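Local coordinates for mannosylglycerate hydrolase MGH1-like glycoside hydrolase domain-containing protein (Thermus thermophilus HB8, PDB 4WVA) that hydrolyses mannosylglycerate, a solute made under osmotic stress, to mannose and glycerate, and also cleaves glucosylglycerate, at residues A[259-262]-A[263-267]; A[141-144]-A[145-149]; A[37-40]-A[41-45]. One frame throughout, in Å; residues are numbered along the deposited sequence.

Contact 1 (A[259-262]-A[263-267]); sequences PYEI and EEWIV
Glu261 and Trp265, one helical turn apart, meet obliquely, the carboxylate plane turned 50° from the indole plane. With CG anti to the backbone N (chi1 -168°), Glu261 CG is set 3.6 Å from Trp265 CZ2. The extended chain then carries Glu261 OE1 along the ring to the same CZ2, 3.5 Å away. One water joins the polar ends, donating to Glu261 OE1 and accepting from Trp265 NE1 in the plane of the indole. The other oxygen, OE2, forms a salt bridge with Arg140. Backbone atoms cover one face of the same indole, Glu261 O and Ile262 CA each 3.5 Å above its plane, nearer the ring's border than its middle. Beside it, Ile262 splits its branches, CG1 touching Trp265 CZ3 at 3.9 Å and CG2 touching Ile266 CD1 at 4.0 Å.

On another side of the helix, Glu263 runs extended back along the first turn. Its OE2 lies 3.6 Å from Pro259 CG and its OE1 3.8 Å from Tyr260 CD2, carboxylate and ring planes 68° apart. Glu263 OE1 forms a salt bridge with Arg268 of the second subunit, while Arg150 of that subunit makes a cation-pi contact with Tyr260, so this side belongs to a subunit interface. With Pro259 at the N-cap position and Glu263 N bonded back to its carbonyl, this is the amino-terminal first turn of helix 260-275 in the (alpha/alpha)6-barrel.

Contact 2 (A[141-144]-A[145-149]); sequences WLYH and ARDPY
Trp141 has CG anti to the backbone N and its indole turned by a chi2 of 86°, which presents a ring face to Ala145 one turn later. The methyl CB of Ala145 sits over that face in a CH-pi contact, 4.0 Å from the centroid of the five-membered ring and 26° off its normal; its nearest ring atom is Trp141 CE2, at 3.6 Å. Arg146, bent at chi2, brings its guanidinium back to the far end of the indole. There Trp141 CH2 lies over the guanidinium face, while Arg146 NH2, 3.8 Å from that carbon, is near the indole plane; with the two planes 66° apart, this is no parallel stack. A salt bridge to Glu161 and a bond from NH1 to Val155 O hold the guanidinium.

The last turn keeps its i to i+4 bonds but loses straightness. Ala145 N to Trp141 O is nearly straight, and the bonds bend from Arg146 N onward; at Asp147, which leaves helical geometry, the donor also lies above the carbonyl plane of Tyr143. Asp147 OD2 approaches the edge of the Tyr143 ring, 3.8 Å from CD1, and accepts from Gly152 N, while OD1 pairs with Thr151.

The arrangement thus forms the carboxyl-terminal end of helix 121-146. Leu142 and Tyr143 pack on helix 235-254, Tyr143 also bonding Asn245, and Ala145 rests on Pro221 of helix 221-227.

Contact 3 (A[37-40]-A[41-45]); sequences AFIA and LGWTQ
Ile39 and Trp43 meet within the last turns of helix 33-43, a buried helix of the (alpha/alpha)6-barrel whose first residues, Leu33, Trp34 and Asp35, probably bind substrate. The apolar contact comes first. The two side chains lie side by side and point the same way, and the branch that touches is the methyl CG2 of Ile39, 3.4 Å from Trp43 NE1 and 3.6 Å from Trp43 CD1. Trp43 CG stands anti to its own carbonyl carbon, which sends the ring back along the helix, and a chi2 of 118° turns its pyrrole end toward Ile39. The indole is fixed further by partners elsewhere: NE1 bonds Thr21, and Arg50 makes a cation-pi contact with the ring. Leu41 packs on helices 107-117, 356-368 and 409-418, while Phe38 meets Trp410 edge-to-face.

Backbone bonds form the second group. Ile39 O accepts from Trp43 N at 3.1 Å, in the carbonyl plane, a regular i to i+4 bond. The same oxygen takes a weak, strongly bent bond from Gly42 N. Weak too are Leu41 N to Phe38 O and Thr44 N to Ala40 O, so i to i+3 and i to i+4 bonds mix along this part of the helix.

Bonds made by side chains are the third. The hydroxyl of Thr44 sits between its backbone N and carbonyl carbon (chi1 66°), from where it reaches back to the preceding turn: Thr44 OG1 donates to Leu41 O at 2.6 Å, and Gln45 NE2 in turn donates to that OG1 at 3.2 Å, with an N-H...O angle of 165°.

Along the chain the order is contact 3, contact 2, contact 1, each at one end of a helix of the same glycoside hydrolase domain: the later part of 33-43 with the residues after it, the end of 121-146, and the start of 260-275. Contacts 1 and 2 are neighbours, with centres 14 Å apart. They join where the Trp265 and Tyr143 rings stack, Trp265 CG lying 3.4 Å from Tyr143 CE2, so the start of one helix packs on the end of the other. Contact 3 stands apart, its centre about 27 Å from that of contact 1 and 29 Å from that of contact 2. It is buried, with Phe38 beside the probable substrate-binding Trp34, whereas contact 1 borders neighbouring subunits.

Contact 1 (A[259-262]-A[263-267])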
ATOM      1  N   PRO A 259       0.960   2.691 -20.024  1.00 18.77           N
ATOM      2  CA  PRO A 259       1.309   3.475 -18.840  1.00 17.26           C
ATOM      3  C   PRO A 259       2.473   2.913 -18.016  1.00 18.30           C
ATOM      4  O   PRO A 259       2.610   3.268 -16.852  1.00 17.60           O
ATOM      5  CB  PRO A 259       0.024   3.399 -17.991  1.00 17.15           C
ATOM      6  CG  PRO A 259      -0.644   2.140 -18.417  1.00 17.49           C
ATOM      7  CD  PRO A 259       0.010   1.620 -19.672  1.00 17.88           C
ATOM      8  N   TYR A 260       3.299   2.042 -18.602  1.00 19.08           N
ATOM      9  CA  TYR A 260       4.330   1.327 -17.841  1.00 19.55           C
ATOM     10  C   TYR A 260       5.233   2.332 -17.124  1.00 19.42           C
ATOM     11  O   TYR A 260       5.548   2.141 -15.950  1.00 19.72           O
ATOM     12  CB  TYR A 260       5.147   0.426 -18.791  1.00 21.40           C
ATOM     13  CG  TYR A 260       5.975  -0.667 -18.157  1.00 23.34           C
ATOM     14  CD1 TYR A 260       7.372  -0.584 -18.129  1.00 25.81           C
ATOM     15  CD2 TYR A 260       5.382  -1.822 -17.663  1.00 23.78           C
ATOM     16  CE1 TYR A 260       8.140  -1.608 -17.591  1.00 27.26           C
ATOM     17  CE2 TYR A 260       6.142  -2.847 -17.127  1.00 26.58           C
ATOM     18  CZ  TYR A 260       7.520  -2.736 -17.092  1.00 27.53           C
ATOM     19  OH  TYR A 260       8.275  -3.759 -16.549  1.00 30.68           O
ATOM     20  N   GLU A 261       5.599   3.398 -17.829  1.00 19.15           N
ATOM     21  CA  GLU A 261       6.466   4.469 -17.314  1.00 19.69           C
ATOM     22  C   GLU A 261       5.836   5.132 -16.079  1.00 17.88           C
ATOM     23  O   GLU A 261       6.475   5.337 -15.050  1.00 17.24           O
ATOM     24  CB  GLU A 261       6.676   5.505 -18.402  1.00 21.75           C
ATOM     25  CG  GLU A 261       7.771   6.521 -18.123  1.00 24.40           C
ATOM     26  CD  GLU A 261       8.061   7.436 -19.298  1.00 25.95           C
ATOM     27  OE1 GLU A 261       9.039   8.209 -19.213  1.00 27.54           O
ATOM     28  OE2 GLU A 261       7.318   7.425 -20.305  1.00 28.76           O
ATOM     29  N   ILE A 262       4.557   5.438 -16.211  1.00 15.59           N
ATOM     30  CA  ILE A 262       3.795   6.096 -15.141  1.00 14.18           C
ATOM     31  C   ILE A 262       3.684   5.179 -13.911  1.00 14.22           C
ATOM     32  O   ILE A 262       3.765   5.636 -12.775  1.00 13.62           O
ATOM     33  CB  ILE A 262       2.381   6.475 -15.624  1.00 13.34           C
ATOM     34  CG1 ILE A 262       2.424   7.343 -16.884  1.00 14.12           C
ATOM     35  CG2 ILE A 262       1.638   7.236 -14.531  1.00 13.47           C
ATOM     36  CD1 ILE A 262       1.091   7.406 -17.605  1.00 13.91           C
ATOM     37  N   GLU A 263       3.506   3.876 -14.138  1.00 14.28           N
ATOM     38  CA  GLU A 263       3.436   2.931 -13.038  1.00 14.50           C
ATOM     39  C   GLU A 263       4.701   3.000 -12.163  1.00 14.59           C
ATOM     40  O   GLU A 263       4.615   2.945 -10.938  1.00 13.65           O
ATOM     41  CB  GLU A 263       3.240   1.500 -13.546  1.00 14.59           C
ATOM     42  CG  GLU A 263       1.931   1.259 -14.288  1.00 14.67           C
ATOM     43  CD  GLU A 263       1.980   0.035 -15.182  1.00 15.30           C
ATOM     44  OE1 GLU A 263       2.837  -0.849 -14.965  1.00 17.60           O
ATOM     45  OE2 GLU A 263       1.166  -0.032 -16.115  1.00 14.35           O
ATOM     46  N   GLU A 264       5.861   3.117 -12.797  1.00 15.73           N
ATOM     47  CA  GLU A 264       7.110   3.232 -12.039  1.00 17.17           C
ATOM     48  C   GLU A 264       7.125   4.505 -11.207  1.00 15.23           C
ATOM     49  O   GLU A 264       7.516   4.473 -10.037  1.00 15.03           O
ATOM     50  CB  GLU A 264       8.333   3.175 -12.953  1.00 21.09           C
ATOM     51  CG  GLU A 264       8.239   2.066 -13.985  1.00 25.76           C
ATOM     52  CD  GLU A 264       9.568   1.463 -14.380  1.00 31.94           C
ATOM     53  OE1 GLU A 264      10.623   2.082 -14.107  1.00 37.11           O
ATOM     54  OE2 GLU A 264       9.539   0.353 -14.966  1.00 36.57           O
ATOM     55  N   TRP A 265       6.647   5.613 -11.773  1.00 13.36           N
ATOM     56  CA  TRP A 265       6.601   6.858 -11.012  1.00 13.19           C
ATOM     57  C   TRP A 265       5.702   6.706  -9.788  1.00 12.52           C
ATOM     58  O   TRP A 265       6.001   7.213  -8.694  1.00 12.27           O
ATOM     59  CB  TRP A 265       6.087   8.036 -11.850  1.00 13.38           C
ATOM     60  CG  TRP A 265       6.897   8.332 -13.088  1.00 13.69           C
ATOM     61  CD1 TRP A 265       8.217   8.080 -13.293  1.00 14.61           C
ATOM     62  CD2 TRP A 265       6.426   8.983 -14.276  1.00 13.59           C
ATOM     63  NE1 TRP A 265       8.599   8.525 -14.534  1.00 14.63           N
ATOM     64  CE2 TRP A 265       7.517   9.084 -15.159  1.00 14.15           C
ATOM     65  CE3 TRP A 265       5.190   9.492 -14.679  1.00 13.66           C
ATOM     66  CZ2 TRP A 265       7.397   9.645 -16.429  1.00 14.25           C
ATOM     67  CZ3 TRP A 265       5.081  10.057 -15.932  1.00 13.58           C
ATOM     68  CH2 TRP A 265       6.181  10.124 -16.794  1.00 14.13           C
ATOM     69  N   ILE A 266       4.580   6.041  -9.982  1.00 11.39           N
ATOM     70  CA  ILE A 266       3.603   5.861  -8.907  1.00 11.36           C
ATOM     71  C   ILE A 266       4.192   5.019  -7.759  1.00 11.79           C
ATOM     72  O   ILE A 266       4.081   5.371  -6.585  1.00 11.98           O
ATOM     73  CB  ILE A 266       2.326   5.196  -9.466  1.00 11.12           C
ATOM     74  CG1 ILE A 266       1.579   6.180 -10.381  1.00 11.11           C
ATOM     75  CG2 ILE A 266       1.438   4.725  -8.329  1.00 11.37           C
ATOM     76  CD1 ILE A 266       0.423   5.588 -11.150  1.00 10.92           C
ATOM     77  N   VAL A 267       4.794   3.894  -8.110  1.00 11.77           N
ATOM     78  CA  VAL A 267       5.274   2.952  -7.116  1.00 12.90           C
ATOM     79  C   VAL A 267       6.454   3.533  -6.354  1.00 12.92           C
ATOM     80  O   VAL A 267       6.471   3.498  -5.135  1.00 13.14           O
ATOM     81  CB  VAL A 267       5.607   1.605  -7.772  1.00 13.53           C
ATOM     82  CG1 VAL A 267       6.289   0.659  -6.802  1.00 14.20           C
ATOM     83  CG2 VAL A 267       4.317   1.006  -8.305  1.00 13.81           C
TER
HETATM   84  O   HOH W   1      10.553   8.373 -16.795  1.00 33.71           O

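Contact 2 (A[141-144]-A[145-149])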
ATOM      1  N   TRP A 141       9.751  15.310 -17.721  1.00 11.89           N
ATOM      2  CA  TRP A 141      10.686  16.377 -17.427  1.00 11.94           C
ATOM      3  C   TRP A 141      10.950  16.491 -15.929  1.00 12.06           C
ATOM      4  O   TRP A 141      12.091  16.662 -15.502  1.00 12.30           O
ATOM      5  CB  TRP A 141      10.187  17.724 -18.011  1.00 12.23           C
ATOM      6  CG  TRP A 141      11.120  18.817 -17.694  1.00 13.09           C
ATOM      7  CD1 TRP A 141      12.227  19.170 -18.412  1.00 13.43           C
ATOM      8  CD2 TRP A 141      11.104  19.658 -16.542  1.00 13.85           C
ATOM      9  NE1 TRP A 141      12.897  20.179 -17.782  1.00 13.80           N
ATOM     10  CE2 TRP A 141      12.233  20.503 -16.631  1.00 14.55           C
ATOM     11  CE3 TRP A 141      10.247  19.788 -15.441  1.00 14.79           C
ATOM     12  CZ2 TRP A 141      12.520  21.465 -15.672  1.00 15.70           C
ATOM     13  CZ3 TRP A 141      10.543  20.743 -14.488  1.00 15.76           C
ATOM     14  CH2 TRP A 141      11.665  21.562 -14.610  1.00 15.86           C
ATOM     15  N   LEU A 142       9.894  16.433 -15.122  1.00 11.37           N
ATOM     16  CA  LEU A 142      10.064  16.536 -13.695  1.00 11.81           C
ATOM     17  C   LEU A 142      11.068  15.506 -13.166  1.00 11.78           C
ATOM     18  O   LEU A 142      11.982  15.868 -12.447  1.00 11.81           O
ATOM     19  CB  LEU A 142       8.712  16.416 -12.962  1.00 12.05           C
ATOM     20  CG  LEU A 142       7.756  17.595 -13.075  1.00 12.37           C
ATOM     21  CD1 LEU A 142       6.384  17.196 -12.543  1.00 13.42           C
ATOM     22  CD2 LEU A 142       8.264  18.812 -12.319  1.00 12.82           C
ATOM     23  N   TYR A 143      10.912  14.238 -13.527  1.00 12.84           N
ATOM     24  CA  TYR A 143      11.846  13.208 -13.049  1.00 13.43           C
ATOM     25  C   TYR A 143      13.233  13.351 -13.662  1.00 14.20           C
ATOM     26  O   TYR A 143      14.231  13.212 -12.969  1.00 14.02           O
ATOM     27  CB  TYR A 143      11.284  11.808 -13.269  1.00 13.80           C
ATOM     28  CG  TYR A 143      10.063  11.604 -12.424  1.00 14.06           C
ATOM     29  CD1 TYR A 143      10.178  11.462 -11.054  1.00 14.06           C
ATOM     30  CD2 TYR A 143       8.793  11.626 -12.977  1.00 14.25           C
ATOM     31  CE1 TYR A 143       9.067  11.306 -10.263  1.00 14.06           C
ATOM     32  CE2 TYR A 143       7.670  11.489 -12.190  1.00 14.31           C
ATOM     33  CZ  TYR A 143       7.806  11.319 -10.841  1.00 14.02           C
ATOM     34  OH  TYR A 143       6.717  11.188 -10.020  1.00 15.14           O
ATOM     35  N   HIS A 144      13.299  13.660 -14.948  1.00 15.76           N
ATOM     36  CA  HIS A 144      14.608  13.793 -15.607  1.00 17.65           C
ATOM     37  C   HIS A 144      15.411  14.957 -15.029  1.00 16.78           C
ATOM     38  O   HIS A 144      16.615  14.827 -14.782  1.00 17.14           O
ATOM     39  CB  HIS A 144      14.436  13.977 -17.123  1.00 19.53           C
ATOM     40  CG  HIS A 144      15.737  14.073 -17.881  1.00 24.61           C
ATOM     41  ND1 HIS A 144      16.202  15.255 -18.420  1.00 28.23           N
ATOM     42  CD2 HIS A 144      16.661  13.133 -18.191  1.00 27.44           C
ATOM     43  CE1 HIS A 144      17.357  15.043 -19.026  1.00 28.11           C
ATOM     44  NE2 HIS A 144      17.657  13.761 -18.904  1.00 29.24           N
ATOM     45  N   ALA A 145      14.759  16.104 -14.831  1.00 14.29           N
ATOM     46  CA  ALA A 145      15.454  17.290 -14.361  1.00 14.25           C
ATOM     47  C   ALA A 145      15.600  17.334 -12.838  1.00 13.64           C
ATOM     48  O   ALA A 145      16.580  17.873 -12.305  1.00 14.32           O
ATOM     49  CB  ALA A 145      14.738  18.526 -14.864  1.00 14.12           C
ATOM     50  N   ARG A 146      14.608  16.805 -12.120  1.00 13.20           N
ATOM     51  CA  ARG A 146      14.510  17.047 -10.686  1.00 12.88           C
ATOM     52  C   ARG A 146      14.582  15.795  -9.802  1.00 13.06           C
ATOM     53  O   ARG A 146      14.464  15.907  -8.592  1.00 13.13           O
ATOM     54  CB  ARG A 146      13.239  17.838 -10.363  1.00 12.69           C
ATOM     55  CG  ARG A 146      13.116  19.120 -11.171  1.00 12.72           C
ATOM     56  CD  ARG A 146      14.208  20.116 -10.818  1.00 12.78           C
ATOM     57  NE  ARG A 146      13.971  21.431 -11.449  1.00 12.81           N
ATOM     58  CZ  ARG A 146      13.128  22.344 -10.976  1.00 12.60           C
ATOM     59  NH1 ARG A 146      12.444  22.117  -9.871  1.00 12.50           N
ATOM     60  NH2 ARG A 146      12.965  23.504 -11.616  1.00 13.20           N
ATOM     61  N   ASP A 147      14.813  14.630 -10.400  1.00 13.82           N
ATOM     62  CA  ASP A 147      15.039  13.407  -9.639  1.00 14.09           C
ATOM     63  C   ASP A 147      16.182  12.597 -10.262  1.00 15.45           C
ATOM     64  O   ASP A 147      15.985  11.444 -10.655  1.00 15.20           O
ATOM     65  CB  ASP A 147      13.754  12.580  -9.559  1.00 13.62           C
ATOM     66  CG  ASP A 147      13.890  11.371  -8.651  1.00 13.92           C
ATOM     67  OD1 ASP A 147      14.756  11.396  -7.747  1.00 13.72           O
ATOM     68  OD2 ASP A 147      13.112  10.421  -8.855  1.00 13.85           O
ATOM     69  N   PRO A 148      17.380  13.195 -10.318  1.00 16.63           N
ATOM     70  CA  PRO A 148      18.543  12.549 -10.943  1.00 18.59           C
ATOM     71  C   PRO A 148      19.022  11.293 -10.203  1.00 19.95           C
ATOM     72  O   PRO A 148      19.661  10.429 -10.826  1.00 22.19           O
ATOM     73  CB  PRO A 148      19.614  13.649 -10.906  1.00 18.46           C
ATOM     74  CG  PRO A 148      19.212  14.562  -9.816  1.00 18.46           C
ATOM     75  CD  PRO A 148      17.702  14.561  -9.875  1.00 17.47           C
ATOM     76  N   TYR A 149      18.744  11.200  -8.901  1.00 20.47           N
ATOM     77  CA  TYR A 149      19.141  10.027  -8.098  1.00 20.85           C
ATOM     78  C   TYR A 149      18.054   8.947  -8.057  1.00 20.47           C
ATOM     79  O   TYR A 149      18.177   7.991  -7.280  1.00 20.74           O
ATOM     80  CB  TYR A 149      19.514  10.446  -6.669  1.00 22.70           C
ATOM     81  CG  TYR A 149      20.775  11.291  -6.569  1.00 25.86           C
ATOM     82  CD1 TYR A 149      22.033  10.717  -6.754  1.00 28.72           C
ATOM     83  CD2 TYR A 149      20.708  12.651  -6.263  1.00 27.58           C
ATOM     84  CE1 TYR A 149      23.192  11.480  -6.657  1.00 29.69           C
ATOM     85  CE2 TYR A 149      21.859  13.428  -6.163  1.00 29.16           C
ATOM     86  CZ  TYR A 149      23.099  12.830  -6.364  1.00 30.54           C
ATOM     87  OH  TYR A 149      24.245  13.586  -6.268  1.00 32.19           O
TER

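Contact 3 (A[37-40]-A[41-45])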
ATOM      1  N   ALA A  37      -5.224  25.302 -13.164  1.00  9.10           N
ATOM      2  CA  ALA A  37      -5.762  23.975 -12.967  1.00  9.57           C
ATOM      3  C   ALA A  37      -6.978  24.065 -12.051  1.00  9.54           C
ATOM      4  O   ALA A  37      -8.027  23.517 -12.375  1.00  9.72           O
ATOM      5  CB  ALA A  37      -4.715  23.045 -12.392  1.00  9.85           C
ATOM      6  N   PHE A  38      -6.849  24.764 -10.928  1.00  9.57           N
ATOM      7  CA  PHE A  38      -8.010  24.916 -10.012  1.00  9.46           C
ATOM      8  C   PHE A  38      -9.120  25.710 -10.703  1.00  9.85           C
ATOM      9  O   PHE A  38     -10.296  25.400 -10.541  1.00 10.21           O
ATOM     10  CB  PHE A  38      -7.653  25.582  -8.683  1.00  9.40           C
ATOM     11  CG  PHE A  38      -6.672  24.803  -7.855  1.00  9.40           C
ATOM     12  CD1 PHE A  38      -7.035  23.591  -7.269  1.00  9.71           C
ATOM     13  CD2 PHE A  38      -5.380  25.270  -7.659  1.00  9.93           C
ATOM     14  CE1 PHE A  38      -6.130  22.875  -6.515  1.00  9.78           C
ATOM     15  CE2 PHE A  38      -4.467  24.543  -6.909  1.00 10.01           C
ATOM     16  CZ  PHE A  38      -4.845  23.340  -6.330  1.00 10.03           C
ATOM     17  N   ILE A  39      -8.751  26.763 -11.428  1.00  9.73           N
ATOM     18  CA  ILE A  39      -9.738  27.618 -12.083  1.00  9.81           C
ATOM     19  C   ILE A  39     -10.577  26.846 -13.088  1.00 10.07           C
ATOM     20  O   ILE A  39     -11.779  27.062 -13.168  1.00  9.35           O
ATOM     21  CB  ILE A  39      -9.064  28.858 -12.714  1.00 10.04           C
ATOM     22  CG1 ILE A  39      -8.511  29.771 -11.615  1.00 10.20           C
ATOM     23  CG2 ILE A  39     -10.004  29.579 -13.682  1.00 10.62           C
ATOM     24  CD1 ILE A  39      -7.479  30.764 -12.126  1.00 10.40           C
ATOM     25  N   ALA A  40      -9.952  25.942 -13.849  1.00  9.56           N
ATOM     26  CA  ALA A  40     -10.680  25.089 -14.792  1.00  9.98           C
ATOM     27  C   ALA A  40     -11.838  24.327 -14.149  1.00  9.97           C
ATOM     28  O   ALA A  40     -12.895  24.167 -14.759  1.00  9.54           O
ATOM     29  CB  ALA A  40      -9.717  24.139 -15.512  1.00  9.66           C
ATOM     30  N   LEU A  41     -11.666  23.880 -12.903  1.00 10.41           N
ATOM     31  CA  LEU A  41     -12.764  23.233 -12.168  1.00 10.80           C
ATOM     32  C   LEU A  41     -13.954  24.168 -11.979  1.00 11.01           C
ATOM     33  O   LEU A  41     -15.117  23.735 -12.074  1.00 11.40           O
ATOM     34  CB  LEU A  41     -12.274  22.711 -10.817  1.00 10.90           C
ATOM     35  CG  LEU A  41     -11.250  21.569 -10.869  1.00 10.96           C
ATOM     36  CD1 LEU A  41     -10.703  21.234  -9.479  1.00 11.63           C
ATOM     37  CD2 LEU A  41     -11.850  20.339 -11.534  1.00 11.29           C
ATOM     38  N   GLY A  42     -13.677  25.449 -11.736  1.00 10.80           N
ATOM     39  CA  GLY A  42     -14.733  26.444 -11.638  1.00 11.10           C
ATOM     40  C   GLY A  42     -15.475  26.627 -12.949  1.00 10.71           C
ATOM     41  O   GLY A  42     -16.700  26.715 -12.967  1.00 10.71           O
ATOM     42  N   TRP A  43     -14.729  26.676 -14.061  1.00 10.50           N
ATOM     43  CA  TRP A  43     -15.347  26.861 -15.366  1.00 10.93           C
ATOM     44  C   TRP A  43     -16.313  25.725 -15.750  1.00 11.94           C
ATOM     45  O   TRP A  43     -17.227  25.934 -16.565  1.00 12.90           O
ATOM     46  CB  TRP A  43     -14.287  27.054 -16.462  1.00 10.89           C
ATOM     47  CG  TRP A  43     -13.635  28.406 -16.441  1.00 11.57           C
ATOM     48  CD1 TRP A  43     -12.310  28.675 -16.235  1.00 12.04           C
ATOM     49  CD2 TRP A  43     -14.269  29.673 -16.640  1.00 11.73           C
ATOM     50  NE1 TRP A  43     -12.084  30.036 -16.281  1.00 12.67           N
ATOM     51  CE2 TRP A  43     -13.269  30.667 -16.541  1.00 12.31           C
ATOM     52  CE3 TRP A  43     -15.586  30.068 -16.915  1.00 12.26           C
ATOM     53  CZ2 TRP A  43     -13.539  32.022 -16.708  1.00 12.84           C
ATOM     54  CZ3 TRP A  43     -15.849  31.413 -17.068  1.00 12.88           C
ATOM     55  CH2 TRP A  43     -14.837  32.372 -16.975  1.00 12.72           C
ATOM     56  N   THR A  44     -16.151  24.542 -15.158  1.00 11.91           N
ATOM     57  CA  THR A  44     -17.082  23.423 -15.445  1.00 12.67           C
ATOM     58  C   THR A  44     -18.517  23.790 -15.051  1.00 13.17           C
ATOM     59  O   THR A  44     -19.473  23.143 -15.502  1.00 13.47           O
ATOM     60  CB  THR A  44     -16.733  22.100 -14.711  1.00 12.88           C
ATOM     61  OG1 THR A  44     -16.900  22.259 -13.298  1.00 13.11           O
ATOM     62  CG2 THR A  44     -15.328  21.632 -15.013  1.00 13.60           C
ATOM     63  N   GLN A  45     -18.665  24.789 -14.183  1.00 13.64           N
ATOM     64  CA  GLN A  45     -19.974  25.244 -13.720  1.00 14.38           C
ATOM     65  C   GLN A  45     -20.571  26.312 -14.637  1.00 14.92           C
ATOM     66  O   GLN A  45     -21.694  26.770 -14.398  1.00 16.60           O
ATOM     67  CB  GLN A  45     -19.857  25.800 -12.303  1.00 14.64           C
ATOM     68  CG  GLN A  45     -19.401  24.790 -11.283  1.00 14.79           C
ATOM     69  CD  GLN A  45     -20.271  23.560 -11.306  1.00 15.78           C
ATOM     70  OE1 GLN A  45     -21.441  23.601 -10.883  1.00 15.93           O
ATOM     71  NE2 GLN A  45     -19.715  22.460 -11.794  1.00 17.19           N
TER